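Local coordinates for KLLA0B12012p (Kluyveromyces lactis, PDB 6Y3P), which contributes the C-terminal ATP-grasp domain of Pby1, a direct partner of the mRNA decapping enzyme Dcp2, and probably binds ATP and a metal ion, at residues Ile81-Leu86 with Arg104-Ser109; Lys30-Val35 with Pro377-Pro382; Asn203-Ser208 with Lys286-His291; Leu227-Tyr232 with Val392-Leu397. All coordinates share one frame; numbering follows the deposited sequence.

Overall arrangement
Four pairings illustrate how distant pieces of one chain build an ATP-grasp domain. After strand 8-12, residues 30-35, the last residues of helix 21-31 and the turn after it, meet residues 377-382, just after helix 357-375; the long loop closed by contact 2 contains contacts 1 and 3 whole. Contact 1 closes early, bringing the start of helix 83-95 against the approach to strand 109-113. Contact 3 follows in series, joining the loop before strand 215-224 to the lead-in of helix 290-313. Strand 228-239, which lies between the two halves of contact 3, pairs with strand 391-396, so contact 4 crosses contacts 2 and 3. Contacts 2 and 4 come within about 6 Å at their nearest atoms.

Contact 1. Residues Ile81-Leu86 with Arg104-Ser109; sequences IRKHYL and RAFLES
Lys83 NZ is gripped from several directions. Across this contact it donates to Leu107 O at 2.9 Å, close to the line of the carbonyl (160° at the oxygen), while Leu344 O and Gln198 OE1 take further bonds from the same ammonium. Two carbonyls and an amide thus probably share a charge among mostly buried residues and are likely to hold the tip of the side chain in place. The side chain reaches them by a bent path: CG stands anti to the backbone N (chi1 -171°), and kinks at chi2 and chi4 swing the tip toward residues 104-109. On the way CE passes Ser109 OG at 3.2 Å, a close contact rather than a hydrogen bond.

The same CE lies 3.7 Å from Phe106 CZ, approaching the ring obliquely. Leu86 CD2 comes just as near to Phe106 CE1, the two side chains running antiparallel past one another, so the outer part of the ring meets both a lysine methylene and a leucine methyl.

Helix 83-95 continues this packing, placing Ser87 and Ile90 against Phe106, while Leu107 turns to strands 194-200, 326-335 and 341-347, so the loop ties this helix to both antiparallel sheets of the ATP-grasp domain.

Contact 2. Residues Lys30-Val35 with Pro377-Pro382; sequences KHLPNV and PMFNLP
Leu32 reaches across to Phe379 and Leu381 with a side chain that can be followed atom by atom. Its CB points toward residues 377-382, and CG, set anti to the carbonyl carbon (chi1 -78°), comes within 4.0 Å of Leu381 CD1. From there the CD2 branch does most of the touching. This methyl lies over one face of the Phe379 ring, offset toward the rim, and makes a CH-pi contact 3.9 Å from the ring centroid, 26° off the normal. Its nearest ring atom is Phe379 CG, so it sits over the attached end of the ring, and the two side chains cross at about a right angle. The same CD2 also meets Leu381 CD1 at 3.8 Å, which leaves the methyl shared between an aromatic face and an aliphatic tip.

Val35 takes the ring farther out. Its CG1 approaches Phe379 CE2 obliquely at 3.7 Å, and CG2 lies 3.9 Å from Phe379 CD2. A type I turn from Leu32 to Val35, closed by a bond from Val35 N to Leu32 O, brings both residues to the one phenyl group. Replacing Phe379 by an alanine is likely to leave Leu32 CD2 without its aromatic face and to open a gap beside both methyls of Val35.

The cluster joins the N-terminal parallel sheet to helix 357-375, at the end of helix 21-31: Val35 and Phe379 rest on Ala8 and Ile10 of strand 8-12, Phe379 also touches Leu48 and Phe50 of strand 48-52, and Leu32 packs on Val371 and Val375 of helix 357-375.

Contact 3. Residues Asn203-Ser208 with Lys286-His291; sequences NPLLLS and KDIPSH. With SO4 (sulfate ion), chain C; SO4 (sulfate ion), chain D.
Leu207 and Ile288 meet at an oblique angle, with both leucine methyls spread against the isoleucine's first branch. Leu207 CD1 and CD2 each lie 3.8 Å from Ile288 CG1, so this methylene is held in the fork of the leucine, and CD1 also meets Ile288 CD1. Leu207 CG, anti to its own carbonyl carbon (chi1 -59°), turns the fork this way. Leu205 adds a looser contact, its CD2 standing 4.3 Å from Ile288 CG1.

Toward the surface, Asp287 OD2 approaches Ser208 CB at 3.5 Å without a hydrogen bond across the contact; OD2 is hydrogen-bonded to a residue flanking the segments, and the backbone N of Asp287 is taken by Glu209.

Two sulfate ions, probably from the crystallisation liquor, lie by residues 286-291. Ser290 holds one twice through a single oxygen: its OG donates to O4 of the chain C sulfate at 2.7 Å, and its backbone N to that O4 at 3.1 Å. Lys286 NZ bonds to O3 of the chain D sulfate, 3.3 Å away, and to Asp283 O; Arg293 NH1 also bonds a sulfate.

Such a grip by N-H and hydroxyl at the first turn of helix 290-313 is a familiar helix N-terminal anion site.

Contact 4. Residues Leu227-Tyr232 with Val392-Leu397; sequences LQVFVY and VEVLKL
Val229, Val231 and Val394 form the apolar centre. Val394 CG2 reaches Val231 CG2 at 3.7 Å, the two side chains roughly perpendicular, and also touches Val229 CG1. Val229 CG2 packs over Leu395 CB at 4.0 Å, and the side chains of Leu227 and Leu397 run alongside each other, CD2 against CD1.

Backbone hydrogen bonds of the antiparallel pairing run through this core, among them Val394 N to Val229 O and Val229 N to Leu395 O. The register slips by one between Val229 and Phe230, a beta bulge that probably helps turn Val394 into the cluster.

On the other face Phe230 CE1 lies 3.7 Å from Glu393 CB. Gln228 NE2 donates to Glu393 OE2 at 2.8 Å, a fairly straight bond (162° at the hydrogen) that lies in the amide plane but meets the oxygen from above the carboxylate plane. Lys396 NZ makes a long salt bridge to that oxygen. A leucine at Gln228 would probably leave the Glu393 carboxylate without its amide donor and freer to turn, despite the Lys396 bridge.

In the domain's large antiparallel sheet, strand 228-239 also pairs with strand 215-224; Val304 of helix 290-313 packs on Val229 and Val231, and Ile373 of helix 357-375 meets Phe230.

Contact 1. Residues Ile81-Leu86 with Arg104-Ser109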
# COMPACT_ATOMS: atom_id res chain seq x y z
N ILE A 81 4.20 6.42 -0.26
CA ILE A 81 3.07 6.40 0.70
C ILE A 81 2.03 7.49 0.43
O ILE A 81 0.92 7.42 0.96
CB ILE A 81 3.51 6.36 2.20
CG1 ILE A 81 4.40 7.57 2.59
CG2 ILE A 81 4.17 5.01 2.52
CD1 ILE A 81 4.44 7.89 4.11
N ARG A 82 2.33 8.45 -0.46
CA ARG A 82 1.35 9.47 -0.83
C ARG A 82 0.82 9.14 -2.21
O ARG A 82 1.58 9.16 -3.18
CB ARG A 82 1.94 10.90 -0.77
CG ARG A 82 2.26 11.38 0.65
CD ARG A 82 1.08 12.06 1.33
NE ARG A 82 0.64 13.27 0.64
CZ ARG A 82 1.18 14.48 0.81
NH1 ARG A 82 2.20 14.65 1.64
NH2 ARG A 82 0.70 15.52 0.14
N LYS A 83 -0.49 8.81 -2.30
CA LYS A 83 -1.16 8.40 -3.55
C LYS A 83 -1.05 9.45 -4.68
O LYS A 83 -1.03 9.04 -5.84
CB LYS A 83 -2.63 7.96 -3.28
CG LYS A 83 -3.41 7.30 -4.45
CD LYS A 83 -2.59 6.34 -5.36
CE LYS A 83 -3.20 6.12 -6.74
NZ LYS A 83 -4.35 5.16 -6.72
N HIS A 84 -0.91 10.75 -4.38
CA HIS A 84 -0.73 11.73 -5.46
C HIS A 84 0.68 11.55 -6.04
O HIS A 84 0.85 11.40 -7.26
CB HIS A 84 -1.00 13.17 -4.99
CG HIS A 84 -0.60 14.24 -5.98
ND1 HIS A 84 0.67 14.80 -5.96
CD2 HIS A 84 -1.31 14.80 -6.98
CE1 HIS A 84 0.69 15.68 -6.95
NE2 HIS A 84 -0.48 15.73 -7.59
N TYR A 85 1.67 11.48 -5.16
CA TYR A 85 3.07 11.34 -5.51
C TYR A 85 3.41 9.97 -6.10
O TYR A 85 4.23 9.91 -7.02
CB TYR A 85 3.93 11.73 -4.30
CG TYR A 85 3.81 13.22 -4.04
CD1 TYR A 85 4.63 14.13 -4.71
CD2 TYR A 85 2.78 13.73 -3.25
CE1 TYR A 85 4.48 15.50 -4.55
CE2 TYR A 85 2.61 15.11 -3.09
CZ TYR A 85 3.47 15.99 -3.72
OH TYR A 85 3.36 17.36 -3.54
N LEU A 86 2.73 8.89 -5.64
CA LEU A 86 2.86 7.52 -6.13
C LEU A 86 2.59 7.53 -7.63
O LEU A 86 3.42 7.01 -8.39
CB LEU A 86 1.86 6.56 -5.42
CG LEU A 86 1.92 5.08 -5.78
CD1 LEU A 86 3.22 4.43 -5.29
CD2 LEU A 86 0.73 4.32 -5.20
N ARG A 104 -0.05 -1.58 -16.49
CA ARG A 104 -1.33 -2.28 -16.35
C ARG A 104 -1.80 -2.39 -14.91
O ARG A 104 -2.97 -2.18 -14.65
CB ARG A 104 -1.27 -3.70 -16.97
CG ARG A 104 -2.22 -3.91 -18.15
CD ARG A 104 -3.70 -3.76 -17.80
NE ARG A 104 -4.59 -4.16 -18.90
CZ ARG A 104 -5.92 -4.06 -18.87
NH1 ARG A 104 -6.53 -3.55 -17.81
NH2 ARG A 104 -6.64 -4.47 -19.91
N ALA A 105 -0.90 -2.78 -13.99
CA ALA A 105 -1.11 -3.06 -12.57
C ALA A 105 -1.18 -1.83 -11.62
O ALA A 105 -0.81 -1.94 -10.46
CB ALA A 105 -0.03 -4.03 -12.09
N PHE A 106 -1.73 -0.71 -12.09
CA PHE A 106 -1.86 0.50 -11.26
C PHE A 106 -3.10 1.32 -11.61
O PHE A 106 -3.36 1.57 -12.79
CB PHE A 106 -0.59 1.36 -11.36
CG PHE A 106 -0.64 2.67 -10.61
CD1 PHE A 106 -0.83 2.70 -9.23
CD2 PHE A 106 -0.46 3.88 -11.28
CE1 PHE A 106 -0.83 3.91 -8.54
CE2 PHE A 106 -0.48 5.09 -10.58
CZ PHE A 106 -0.66 5.09 -9.21
N LEU A 107 -3.83 1.77 -10.58
CA LEU A 107 -5.01 2.59 -10.75
C LEU A 107 -4.58 4.00 -10.59
O LEU A 107 -4.23 4.41 -9.49
CB LEU A 107 -6.11 2.23 -9.72
CG LEU A 107 -6.72 0.86 -9.85
CD1 LEU A 107 -7.59 0.55 -8.68
CD2 LEU A 107 -7.46 0.68 -11.17
N GLU A 108 -4.47 4.71 -11.72
CA GLU A 108 -4.05 6.10 -11.75
C GLU A 108 -5.08 6.96 -11.04
O GLU A 108 -6.26 6.62 -11.01
CB GLU A 108 -3.95 6.59 -13.19
CG GLU A 108 -2.91 5.89 -14.03
CD GLU A 108 -3.02 6.30 -15.49
OE1 GLU A 108 -4.04 5.93 -16.13
OE2 GLU A 108 -2.13 7.03 -15.97
N SER A 109 -4.62 8.07 -10.47
CA SER A 109 -5.45 9.08 -9.84
C SER A 109 -4.89 10.44 -10.24
O SER A 109 -3.70 10.56 -10.56
CB SER A 109 -5.48 8.93 -8.32
OG SER A 109 -4.17 8.99 -7.79

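Contact 2. Residues Lys30-Val35 with Pro377-Pro382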
# COMPACT_ATOMS: atom_id res chain seq x y z
N LYS A 30 13.62 -15.38 20.33
CA LYS A 30 13.99 -16.54 19.52
C LYS A 30 15.21 -16.33 18.61
O LYS A 30 16.10 -17.18 18.61
CB LYS A 30 12.78 -17.01 18.71
CG LYS A 30 12.91 -18.40 18.10
CD LYS A 30 11.84 -18.68 17.05
CE LYS A 30 10.57 -19.26 17.63
NZ LYS A 30 9.59 -19.61 16.57
N HIS A 31 15.23 -15.24 17.83
CA HIS A 31 16.28 -15.02 16.83
C HIS A 31 17.42 -14.10 17.27
O HIS A 31 18.45 -14.06 16.60
CB HIS A 31 15.68 -14.54 15.50
CG HIS A 31 14.60 -15.43 15.00
ND1 HIS A 31 14.84 -16.76 14.68
CD2 HIS A 31 13.29 -15.16 14.79
CE1 HIS A 31 13.68 -17.25 14.29
NE2 HIS A 31 12.72 -16.33 14.34
N LEU A 32 17.24 -13.38 18.39
CA LEU A 32 18.30 -12.53 18.96
C LEU A 32 18.32 -12.75 20.49
O LEU A 32 18.07 -11.82 21.26
CB LEU A 32 18.13 -11.05 18.56
CG LEU A 32 18.56 -10.67 17.15
CD1 LEU A 32 17.39 -10.38 16.28
CD2 LEU A 32 19.39 -9.45 17.14
N PRO A 33 18.57 -14.00 20.96
CA PRO A 33 18.54 -14.25 22.42
C PRO A 33 19.59 -13.50 23.24
O PRO A 33 19.35 -13.23 24.42
CB PRO A 33 18.71 -15.77 22.53
CG PRO A 33 19.41 -16.17 21.28
CD PRO A 33 18.88 -15.25 20.22
N ASN A 34 20.73 -13.14 22.62
CA ASN A 34 21.85 -12.45 23.28
C ASN A 34 21.71 -10.92 23.30
O ASN A 34 22.52 -10.25 23.94
CB ASN A 34 23.19 -12.88 22.67
CG ASN A 34 23.52 -14.32 22.97
OD1 ASN A 34 23.66 -14.72 24.12
ND2 ASN A 34 23.63 -15.13 21.93
N VAL A 35 20.66 -10.39 22.65
CA VAL A 35 20.42 -8.95 22.62
C VAL A 35 19.30 -8.55 23.61
O VAL A 35 18.16 -9.01 23.45
CB VAL A 35 20.20 -8.40 21.20
CG1 VAL A 35 20.08 -6.89 21.22
CG2 VAL A 35 21.31 -8.86 20.26
N PRO A 377 20.83 -9.36 10.58
CA PRO A 377 22.01 -8.79 9.91
C PRO A 377 22.48 -7.39 10.37
O PRO A 377 23.65 -7.06 10.18
CB PRO A 377 21.59 -8.77 8.44
CG PRO A 377 20.62 -9.84 8.33
CD PRO A 377 19.82 -9.72 9.57
N MET A 378 21.61 -6.59 11.00
CA MET A 378 22.06 -5.28 11.47
C MET A 378 22.78 -5.42 12.82
O MET A 378 23.42 -4.47 13.27
CB MET A 378 20.96 -4.18 11.46
CG MET A 378 19.54 -4.65 11.68
SD MET A 378 18.22 -3.42 11.45
CE MET A 378 18.59 -2.86 9.71
N PHE A 379 22.77 -6.63 13.39
CA PHE A 379 23.47 -6.98 14.63
C PHE A 379 24.65 -7.90 14.30
O PHE A 379 25.18 -8.57 15.18
CB PHE A 379 22.49 -7.66 15.60
CG PHE A 379 21.54 -6.69 16.24
CD1 PHE A 379 20.38 -6.29 15.60
CD2 PHE A 379 21.82 -6.15 17.49
CE1 PHE A 379 19.52 -5.36 16.19
CE2 PHE A 379 20.97 -5.21 18.07
CZ PHE A 379 19.83 -4.82 17.42
N ASN A 380 25.05 -7.92 13.00
CA ASN A 380 26.13 -8.71 12.41
C ASN A 380 25.90 -10.24 12.52
O ASN A 380 26.84 -11.03 12.38
CB ASN A 380 27.52 -8.28 12.95
CG ASN A 380 28.69 -8.77 12.10
OD1 ASN A 380 28.65 -8.74 10.86
ND2 ASN A 380 29.74 -9.26 12.76
N LEU A 381 24.63 -10.66 12.70
CA LEU A 381 24.21 -12.06 12.77
C LEU A 381 23.71 -12.52 11.39
O LEU A 381 22.97 -11.77 10.75
CB LEU A 381 23.12 -12.27 13.84
CG LEU A 381 23.47 -11.81 15.26
CD1 LEU A 381 22.25 -11.82 16.17
CD2 LEU A 381 24.59 -12.66 15.85
N PRO A 382 24.11 -13.72 10.89
CA PRO A 382 23.65 -14.15 9.55
C PRO A 382 22.13 -14.27 9.38
O PRO A 382 21.45 -14.76 10.28
CB PRO A 382 24.33 -15.52 9.35
CG PRO A 382 24.71 -15.97 10.72
CD PRO A 382 25.01 -14.72 11.50

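Contact 3. Residues Asn203-Ser208 with Lys286-His291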
# COMPACT_ATOMS: atom_id res chain seq x y z
N ASN A 203 -15.14 -4.13 -13.03
CA ASN A 203 -14.87 -5.55 -13.19
C ASN A 203 -14.38 -6.26 -11.87
O ASN A 203 -13.46 -7.04 -11.99
CB ASN A 203 -13.66 -5.51 -14.18
CG ASN A 203 -13.53 -6.65 -15.13
OD1 ASN A 203 -14.51 -7.27 -15.56
ND2 ASN A 203 -12.31 -6.87 -15.57
N PRO A 204 -14.83 -6.03 -10.62
CA PRO A 204 -14.18 -6.75 -9.50
C PRO A 204 -14.41 -8.26 -9.49
O PRO A 204 -15.46 -8.69 -9.93
CB PRO A 204 -14.78 -6.07 -8.25
CG PRO A 204 -16.11 -5.68 -8.67
CD PRO A 204 -15.93 -5.19 -10.10
N LEU A 205 -13.44 -9.05 -9.02
CA LEU A 205 -13.55 -10.50 -8.90
C LEU A 205 -14.56 -10.78 -7.79
O LEU A 205 -14.41 -10.30 -6.66
CB LEU A 205 -12.18 -11.13 -8.57
CG LEU A 205 -12.12 -12.64 -8.31
CD1 LEU A 205 -12.67 -13.44 -9.49
CD2 LEU A 205 -10.70 -13.07 -7.97
N LEU A 206 -15.63 -11.49 -8.17
CA LEU A 206 -16.76 -11.86 -7.30
C LEU A 206 -16.78 -13.35 -7.11
O LEU A 206 -16.87 -14.09 -8.10
CB LEU A 206 -18.09 -11.33 -7.87
CG LEU A 206 -18.10 -9.81 -8.08
CD1 LEU A 206 -19.33 -9.36 -8.87
CD2 LEU A 206 -17.91 -9.05 -6.74
N LEU A 207 -16.62 -13.78 -5.86
CA LEU A 207 -16.51 -15.17 -5.44
C LEU A 207 -17.78 -15.63 -4.83
O LEU A 207 -18.41 -14.85 -4.11
CB LEU A 207 -15.34 -15.36 -4.43
CG LEU A 207 -13.93 -14.94 -4.95
CD1 LEU A 207 -12.87 -15.04 -3.85
CD2 LEU A 207 -13.53 -15.75 -6.19
N SER A 208 -18.15 -16.89 -5.11
CA SER A 208 -19.37 -17.55 -4.62
C SER A 208 -19.39 -17.52 -3.08
O SER A 208 -20.29 -16.94 -2.49
CB SER A 208 -19.42 -18.99 -5.14
OG SER A 208 -20.25 -19.86 -4.38
N LYS A 286 -10.64 -20.76 -1.76
CA LYS A 286 -10.52 -21.89 -2.67
C LYS A 286 -11.34 -21.73 -3.94
O LYS A 286 -11.08 -22.45 -4.91
CB LYS A 286 -10.80 -23.23 -1.97
CG LYS A 286 -9.92 -23.51 -0.74
CD LYS A 286 -8.42 -23.39 -0.99
CE LYS A 286 -7.63 -23.65 0.27
NZ LYS A 286 -6.22 -23.17 0.16
N ASP A 287 -12.26 -20.76 -3.99
CA ASP A 287 -13.02 -20.46 -5.21
C ASP A 287 -12.15 -19.75 -6.25
O ASP A 287 -12.51 -19.66 -7.43
CB ASP A 287 -14.33 -19.74 -4.90
CG ASP A 287 -15.40 -20.66 -4.36
OD1 ASP A 287 -15.29 -21.91 -4.57
OD2 ASP A 287 -16.40 -20.16 -3.84
N ILE A 288 -10.92 -19.37 -5.83
CA ILE A 288 -9.90 -18.86 -6.75
C ILE A 288 -9.08 -20.11 -7.09
O ILE A 288 -8.47 -20.65 -6.18
CB ILE A 288 -9.00 -17.72 -6.16
CG1 ILE A 288 -9.86 -16.54 -5.64
CG2 ILE A 288 -8.00 -17.23 -7.24
CD1 ILE A 288 -9.07 -15.54 -4.78
N PRO A 289 -9.07 -20.62 -8.35
CA PRO A 289 -8.20 -21.80 -8.64
C PRO A 289 -6.74 -21.54 -8.22
O PRO A 289 -6.29 -20.43 -8.36
CB PRO A 289 -8.36 -22.01 -10.16
CG PRO A 289 -9.61 -21.22 -10.56
CD PRO A 289 -9.73 -20.10 -9.57
N SER A 290 -6.04 -22.54 -7.67
CA SER A 290 -4.66 -22.37 -7.20
C SER A 290 -3.70 -21.72 -8.21
O SER A 290 -2.90 -20.88 -7.79
CB SER A 290 -4.06 -23.66 -6.66
OG SER A 290 -4.08 -24.67 -7.65
N HIS A 291 -3.79 -22.04 -9.50
CA HIS A 291 -2.92 -21.42 -10.51
C HIS A 291 -3.23 -19.93 -10.67
O HIS A 291 -2.34 -19.16 -11.02
CB HIS A 291 -2.97 -22.17 -11.84
CG HIS A 291 -4.23 -21.95 -12.62
ND1 HIS A 291 -5.34 -22.78 -12.46
CD2 HIS A 291 -4.52 -20.99 -13.52
CE1 HIS A 291 -6.26 -22.29 -13.27
NE2 HIS A 291 -5.82 -21.21 -13.92
S SO4 C . -7.73 -26.14 -8.26
O1 SO4 C . -8.46 -26.33 -9.51
O2 SO4 C . -7.51 -27.43 -7.60
O3 SO4 C . -8.48 -25.27 -7.37
O4 SO4 C . -6.46 -25.53 -8.56
S SO4 D . -5.07 -25.76 -2.56
O1 SO4 D . -5.78 -25.91 -3.84
O2 SO4 D . -3.91 -26.66 -2.54
O3 SO4 D . -4.62 -24.38 -2.42
O4 SO4 D . -5.98 -26.10 -1.46

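Contact 4. Residues Leu227-Tyr232 with Val392-Leu397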
# COMPACT_ATOMS: atom_id res chain seq x y z
N LEU A 227 19.47 -2.04 -0.68
CA LEU A 227 18.04 -2.19 -0.45
C LEU A 227 17.66 -3.60 -0.79
O LEU A 227 18.02 -4.11 -1.86
CB LEU A 227 17.23 -1.22 -1.35
CG LEU A 227 15.68 -1.37 -1.34
CD1 LEU A 227 15.05 -0.69 -0.12
CD2 LEU A 227 15.07 -0.79 -2.60
N GLN A 228 16.86 -4.22 0.08
CA GLN A 228 16.25 -5.51 -0.16
C GLN A 228 14.77 -5.35 0.03
O GLN A 228 14.34 -4.68 0.97
CB GLN A 228 16.79 -6.56 0.79
CG GLN A 228 18.10 -7.18 0.31
CD GLN A 228 18.66 -8.05 1.38
OE1 GLN A 228 19.03 -7.56 2.46
NE2 GLN A 228 18.62 -9.36 1.17
N VAL A 229 13.99 -5.92 -0.89
CA VAL A 229 12.53 -5.84 -0.85
C VAL A 229 11.98 -7.24 -0.69
O VAL A 229 12.31 -8.13 -1.46
CB VAL A 229 11.88 -5.08 -2.02
CG1 VAL A 229 10.38 -4.88 -1.76
CG2 VAL A 229 12.57 -3.73 -2.28
N PHE A 230 11.16 -7.44 0.36
CA PHE A 230 10.61 -8.72 0.70
C PHE A 230 9.11 -8.66 0.73
O PHE A 230 8.52 -7.82 1.43
CB PHE A 230 11.12 -9.17 2.07
CG PHE A 230 12.61 -9.37 2.16
CD1 PHE A 230 13.19 -10.58 1.82
CD2 PHE A 230 13.44 -8.34 2.59
CE1 PHE A 230 14.56 -10.77 1.91
CE2 PHE A 230 14.81 -8.54 2.69
CZ PHE A 230 15.36 -9.75 2.34
N VAL A 231 8.48 -9.53 -0.05
CA VAL A 231 7.03 -9.63 -0.08
C VAL A 231 6.64 -10.84 0.78
O VAL A 231 7.22 -11.91 0.66
CB VAL A 231 6.49 -9.71 -1.52
CG1 VAL A 231 5.01 -10.04 -1.55
CG2 VAL A 231 6.76 -8.42 -2.29
N TYR A 232 5.70 -10.62 1.69
CA TYR A 232 5.14 -11.65 2.55
C TYR A 232 3.97 -12.32 1.78
O TYR A 232 2.97 -11.66 1.46
CB TYR A 232 4.67 -11.03 3.88
CG TYR A 232 4.24 -12.06 4.89
CD1 TYR A 232 5.02 -13.20 5.14
CD2 TYR A 232 3.07 -11.91 5.62
CE1 TYR A 232 4.62 -14.17 6.06
CE2 TYR A 232 2.66 -12.87 6.55
CZ TYR A 232 3.45 -13.99 6.77
OH TYR A 232 3.06 -14.92 7.70
N VAL A 392 9.61 -13.64 0.56
CA VAL A 392 10.33 -13.71 -0.70
C VAL A 392 11.03 -12.40 -1.10
O VAL A 392 10.38 -11.36 -1.20
CB VAL A 392 9.33 -14.20 -1.79
CG1 VAL A 392 10.01 -14.40 -3.15
CG2 VAL A 392 8.61 -15.47 -1.34
N GLU A 393 12.33 -12.49 -1.39
CA GLU A 393 13.11 -11.36 -1.86
C GLU A 393 12.79 -11.12 -3.34
O GLU A 393 13.14 -11.97 -4.17
CB GLU A 393 14.59 -11.59 -1.67
CG GLU A 393 15.37 -10.29 -1.73
CD GLU A 393 16.84 -10.53 -1.96
OE1 GLU A 393 17.26 -10.57 -3.14
OE2 GLU A 393 17.56 -10.77 -0.97
N VAL A 394 12.13 -9.98 -3.65
CA VAL A 394 11.66 -9.64 -4.99
C VAL A 394 12.54 -8.60 -5.69
O VAL A 394 12.45 -8.42 -6.90
CB VAL A 394 10.16 -9.23 -4.99
CG1 VAL A 394 9.29 -10.35 -4.45
CG2 VAL A 394 9.92 -7.93 -4.21
N LEU A 395 13.38 -7.90 -4.92
CA LEU A 395 14.32 -6.91 -5.44
C LEU A 395 15.47 -6.78 -4.50
O LEU A 395 15.26 -6.78 -3.28
CB LEU A 395 13.67 -5.53 -5.66
CG LEU A 395 14.53 -4.47 -6.35
CD1 LEU A 395 14.73 -4.78 -7.86
CD2 LEU A 395 13.98 -3.06 -6.14
N LYS A 396 16.67 -6.63 -5.06
CA LYS A 396 17.89 -6.36 -4.32
C LYS A 396 18.70 -5.35 -5.09
O LYS A 396 19.04 -5.60 -6.26
CB LYS A 396 18.70 -7.64 -4.07
CG LYS A 396 19.80 -7.49 -3.02
CD LYS A 396 21.09 -8.26 -3.38
CE LYS A 396 21.02 -9.77 -3.24
NZ LYS A 396 20.87 -10.21 -1.83
N LEU A 397 18.98 -4.20 -4.47
CA LEU A 397 19.84 -3.17 -5.06
C LEU A 397 21.12 -3.08 -4.25
O LEU A 397 21.07 -3.08 -3.02
CB LEU A 397 19.16 -1.79 -5.10
CG LEU A 397 17.86 -1.67 -5.91
CD1 LEU A 397 17.23 -0.33 -5.66
CD2 LEU A 397 18.10 -1.85 -7.40